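Local atomic coordinates of GCN5-related N-acetyltransferase (Brucella abortus, PDB entry 7N1L), a protein that probably transfers an acyl group, most likely acetyl from acetyl-CoA, to an amine acceptor. Residues A38-Q50 / V81-D93. Residues are numbered along the deposited sequence; the frame is centred on the assembly and turned at random.
Sequences AHEFAPLLASYAQ and VDGNLVGFVIFYD
The ring of F88 on strand 84-93 takes F41 of helix 38-50 over one face and Y48 of the same helix at its edge. F41 presents its edge to that F88 face in a T-shaped pair, with planes at 85° and CE1 3.6 Å from F88 CD2. F88 and Y48 form an offset edge-to-face pair, the edge of F88 toward the face of Y48, with centroids 5.8 Å apart; F88 CZ touches Y48 CB and CD2, both at 4.0 Å. With chi1 of 70°, CG of F88 sits between its backbone N and carbonyl carbon, and the ring rises from the strand toward the helix. L45 CD1 reaches F88 CZ at 4.0 Å, and I90 CD1 meets the edge of the F41 ring. Next to this cluster L44 lies low on the strand: its CD2 comes within 3.7 Å of L85 CD2 and lies against the G87 backbone, 3.4 Å from G87 N. V86 and G87 form a classic beta bulge opposite A79. The looser end is polar. No direct hydrogen bond joins the segments; instead one water accepts from L85 N (3.0 Å) and donates to E40 OE2, beside the type I' turn V81-N84, while E40 OE1 forms a salt bridge with R80. The axes of helix 38-50 and strand 84-93 cross at -48°, the helix lying on the GNAT sheet, where strand 84-96 runs between 74-81 and 101-111; L68 of helix 61-69 packs on I90, and Y48 OH bonds H108 of strand 101-111.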
# COMPACT_ATOMS: atom_id res chain seq x y z
N ALA A 38 6.68 -4.33 -21.44
CA ALA A 38 6.87 -2.94 -21.02
C ALA A 38 6.55 -1.97 -22.14
O ALA A 38 5.91 -0.94 -21.91
CB ALA A 38 8.31 -2.73 -20.52
N HIS A 39 7.00 -2.28 -23.36
CA HIS A 39 6.79 -1.38 -24.49
C HIS A 39 5.30 -1.24 -24.82
O HIS A 39 4.84 -0.14 -25.16
CB HIS A 39 7.57 -1.85 -25.70
CG HIS A 39 7.51 -0.89 -26.84
ND1 HIS A 39 8.04 0.38 -26.76
CD2 HIS A 39 7.03 -1.02 -28.10
CE1 HIS A 39 7.85 1.01 -27.91
NE2 HIS A 39 7.25 0.17 -28.74
N GLU A 40 4.56 -2.34 -24.77
CA GLU A 40 3.12 -2.28 -25.01
C GLU A 40 2.41 -1.57 -23.87
O GLU A 40 1.46 -0.81 -24.09
CB GLU A 40 2.58 -3.70 -25.18
CG GLU A 40 1.95 -3.96 -26.54
CD GLU A 40 1.19 -5.27 -26.58
OE1 GLU A 40 1.76 -6.31 -26.19
OE2 GLU A 40 0.02 -5.25 -26.99
N PHE A 41 2.89 -1.76 -22.64
CA PHE A 41 2.31 -1.14 -21.46
C PHE A 41 2.60 0.36 -21.43
O PHE A 41 1.76 1.14 -20.97
CB PHE A 41 2.86 -1.86 -20.22
CG PHE A 41 2.41 -1.32 -18.90
CD1 PHE A 41 1.09 -0.98 -18.66
CD2 PHE A 41 3.30 -1.28 -17.84
CE1 PHE A 41 0.70 -0.52 -17.42
CE2 PHE A 41 2.92 -0.81 -16.58
CZ PHE A 41 1.59 -0.45 -16.37
N ALA A 42 3.74 0.76 -21.99
CA ALA A 42 4.23 2.14 -21.84
C ALA A 42 3.22 3.21 -22.23
O ALA A 42 3.03 4.14 -21.43
CB ALA A 42 5.54 2.31 -22.63
N PRO A 43 2.59 3.19 -23.42
CA PRO A 43 1.65 4.28 -23.75
C PRO A 43 0.39 4.25 -22.91
O PRO A 43 -0.15 5.32 -22.58
CB PRO A 43 1.35 4.07 -25.25
CG PRO A 43 1.63 2.63 -25.51
CD PRO A 43 2.78 2.27 -24.56
N LEU A 44 -0.08 3.06 -22.54
CA LEU A 44 -1.26 2.96 -21.70
C LEU A 44 -1.00 3.60 -20.35
O LEU A 44 -1.85 4.35 -19.82
CB LEU A 44 -1.65 1.49 -21.54
CG LEU A 44 -3.13 1.17 -21.43
CD1 LEU A 44 -3.89 1.72 -22.67
CD2 LEU A 44 -3.31 -0.33 -21.30
N LEU A 45 0.17 3.32 -19.77
CA LEU A 45 0.57 3.96 -18.53
C LEU A 45 0.76 5.46 -18.74
O LEU A 45 0.41 6.26 -17.87
CB LEU A 45 1.85 3.30 -18.00
CG LEU A 45 2.45 3.81 -16.67
CD1 LEU A 45 1.51 3.56 -15.50
CD2 LEU A 45 3.83 3.20 -16.40
N ALA A 46 1.30 5.85 -19.90
CA ALA A 46 1.50 7.28 -20.13
C ALA A 46 0.16 8.03 -20.18
O ALA A 46 0.07 9.17 -19.72
CB ALA A 46 2.31 7.52 -21.39
N SER A 47 -0.87 7.44 -20.79
CA SER A 47 -2.17 8.10 -20.81
C SER A 47 -2.73 8.26 -19.40
O SER A 47 -3.27 9.32 -19.05
CB SER A 47 -3.16 7.33 -21.69
OG SER A 47 -2.73 7.27 -23.03
N TYR A 48 -2.61 7.22 -18.57
CA TYR A 48 -3.12 7.30 -17.20
C TYR A 48 -2.41 8.39 -16.42
O TYR A 48 -3.06 9.18 -15.72
CB TYR A 48 -2.97 5.95 -16.51
CG TYR A 48 -3.29 5.93 -15.04
CD1 TYR A 48 -4.58 6.16 -14.57
CD2 TYR A 48 -2.30 5.67 -14.10
CE1 TYR A 48 -4.87 6.14 -13.20
CE2 TYR A 48 -2.57 5.64 -12.76
CZ TYR A 48 -3.84 5.88 -12.31
OH TYR A 48 -4.05 5.83 -10.94
N ALA A 49 -1.09 8.45 -16.53
CA ALA A 49 -0.31 9.46 -15.82
C ALA A 49 -0.67 10.87 -16.26
O ALA A 49 -0.53 11.81 -15.48
CB ALA A 49 1.18 9.19 -16.01
N GLN A 50 -1.12 11.04 -17.51
CA GLN A 50 -1.48 12.38 -17.98
C GLN A 50 -2.64 12.96 -17.18
O GLN A 50 -2.77 14.19 -17.07
CB GLN A 50 -1.82 12.34 -19.48
N VAL A 81 -7.93 -6.56 -26.05
CA VAL A 81 -9.07 -6.71 -26.95
C VAL A 81 -8.55 -6.78 -28.39
O VAL A 81 -7.87 -5.85 -28.85
CB VAL A 81 -10.08 -5.57 -26.77
CG1 VAL A 81 -11.10 -5.52 -27.90
CG2 VAL A 81 -10.79 -5.69 -25.39
N ASP A 82 -8.88 -7.87 -29.10
CA ASP A 82 -8.42 -8.09 -30.49
C ASP A 82 -6.92 -7.93 -30.63
O ASP A 82 -6.44 -7.29 -31.56
CB ASP A 82 -9.12 -7.17 -31.48
CG ASP A 82 -10.58 -7.45 -31.59
OD1 ASP A 82 -10.92 -8.65 -31.70
OD2 ASP A 82 -11.37 -6.48 -31.55
N GLY A 83 -6.18 -8.48 -29.67
CA GLY A 83 -4.73 -8.42 -29.65
C GLY A 83 -4.13 -7.16 -29.07
O GLY A 83 -2.93 -7.16 -28.74
N ASN A 84 -4.91 -6.09 -28.90
CA ASN A 84 -4.38 -4.81 -28.41
C ASN A 84 -4.62 -4.64 -26.90
O ASN A 84 -5.71 -4.92 -26.40
CB ASN A 84 -5.02 -3.67 -29.19
CG ASN A 84 -4.69 -3.73 -30.70
OD1 ASN A 84 -3.53 -3.87 -31.10
ND2 ASN A 84 -5.72 -3.64 -31.53
N LEU A 85 -3.58 -4.20 -26.19
CA LEU A 85 -3.67 -3.94 -24.76
C LEU A 85 -4.44 -2.65 -24.52
O LEU A 85 -4.00 -1.57 -24.95
CB LEU A 85 -2.27 -3.84 -24.15
CG LEU A 85 -2.23 -3.66 -22.62
CD1 LEU A 85 -2.52 -4.99 -21.94
CD2 LEU A 85 -0.91 -3.07 -22.14
N VAL A 86 -5.59 -2.75 -23.84
CA VAL A 86 -6.52 -1.62 -23.71
C VAL A 86 -6.93 -1.30 -22.27
O VAL A 86 -7.84 -0.49 -22.06
CB VAL A 86 -7.79 -1.83 -24.56
CG1 VAL A 86 -7.43 -1.96 -26.03
CG2 VAL A 86 -8.58 -3.02 -24.07
N GLY A 87 -6.32 -1.98 -21.28
CA GLY A 87 -6.57 -1.70 -19.86
C GLY A 87 -5.49 -2.28 -18.97
O GLY A 87 -4.68 -3.11 -19.41
N PHE A 88 -5.42 -1.80 -17.72
CA PHE A 88 -4.52 -2.41 -16.74
C PHE A 88 -4.99 -2.12 -15.33
O PHE A 88 -5.77 -1.20 -15.09
CB PHE A 88 -3.06 -1.96 -16.91
CG PHE A 88 -2.80 -0.52 -16.52
CD1 PHE A 88 -2.52 -0.17 -15.20
CD2 PHE A 88 -2.76 0.47 -17.49
CE1 PHE A 88 -2.24 1.14 -14.86
CE2 PHE A 88 -2.48 1.78 -17.15
CZ PHE A 88 -2.21 2.11 -15.83
N VAL A 89 -4.52 -2.95 -14.39
CA VAL A 89 -4.64 -2.64 -12.97
C VAL A 89 -3.32 -3.03 -12.31
O VAL A 89 -2.80 -4.12 -12.56
CB VAL A 89 -5.85 -3.34 -12.29
CG1 VAL A 89 -5.77 -4.84 -12.40
CG2 VAL A 89 -5.94 -2.93 -10.83
N ILE A 90 -2.79 -2.12 -11.49
CA ILE A 90 -1.55 -2.32 -10.73
C ILE A 90 -1.92 -2.66 -9.29
O ILE A 90 -2.71 -1.94 -8.67
CB ILE A 90 -0.67 -1.06 -10.78
CG1 ILE A 90 -0.27 -0.74 -12.23
CG2 ILE A 90 0.58 -1.23 -9.91
CD1 ILE A 90 0.36 0.66 -12.39
N PHE A 91 -1.34 -3.74 -8.76
CA PHE A 91 -1.69 -4.18 -7.42
C PHE A 91 -0.48 -4.69 -6.67
O PHE A 91 0.50 -5.14 -7.26
CB PHE A 91 -2.74 -5.29 -7.45
CG PHE A 91 -2.28 -6.58 -8.06
CD1 PHE A 91 -2.28 -6.74 -9.45
CD2 PHE A 91 -1.92 -7.66 -7.27
CE1 PHE A 91 -1.89 -7.96 -10.02
CE2 PHE A 91 -1.52 -8.86 -7.83
CZ PHE A 91 -1.51 -9.01 -9.21
N TYR A 92 -0.59 -4.67 -5.34
CA TYR A 92 0.46 -5.14 -4.45
C TYR A 92 -0.07 -6.30 -3.63
O TYR A 92 -1.20 -6.26 -3.14
CB TYR A 92 0.96 -4.01 -3.54
CG TYR A 92 1.18 -2.75 -4.32
CD1 TYR A 92 2.14 -2.71 -5.32
CD2 TYR A 92 0.51 -1.60 -4.03
CE1 TYR A 92 2.35 -1.58 -6.07
CE2 TYR A 92 0.72 -0.45 -4.76
CZ TYR A 92 1.65 -0.46 -5.79
OH TYR A 92 1.90 0.68 -6.54
N ASP A 93 0.73 -7.34 -3.52
CA ASP A 93 0.43 -8.48 -2.65
C ASP A 93 1.21 -8.21 -1.35
O ASP A 93 2.42 -8.43 -1.29
CB ASP A 93 0.83 -9.80 -3.30
CG ASP A 93 0.44 -11.03 -2.46
OD1 ASP A 93 0.17 -10.88 -1.25
OD2 ASP A 93 0.46 -12.17 -2.98
O HOH W 1 -1.04 -3.05 -27.37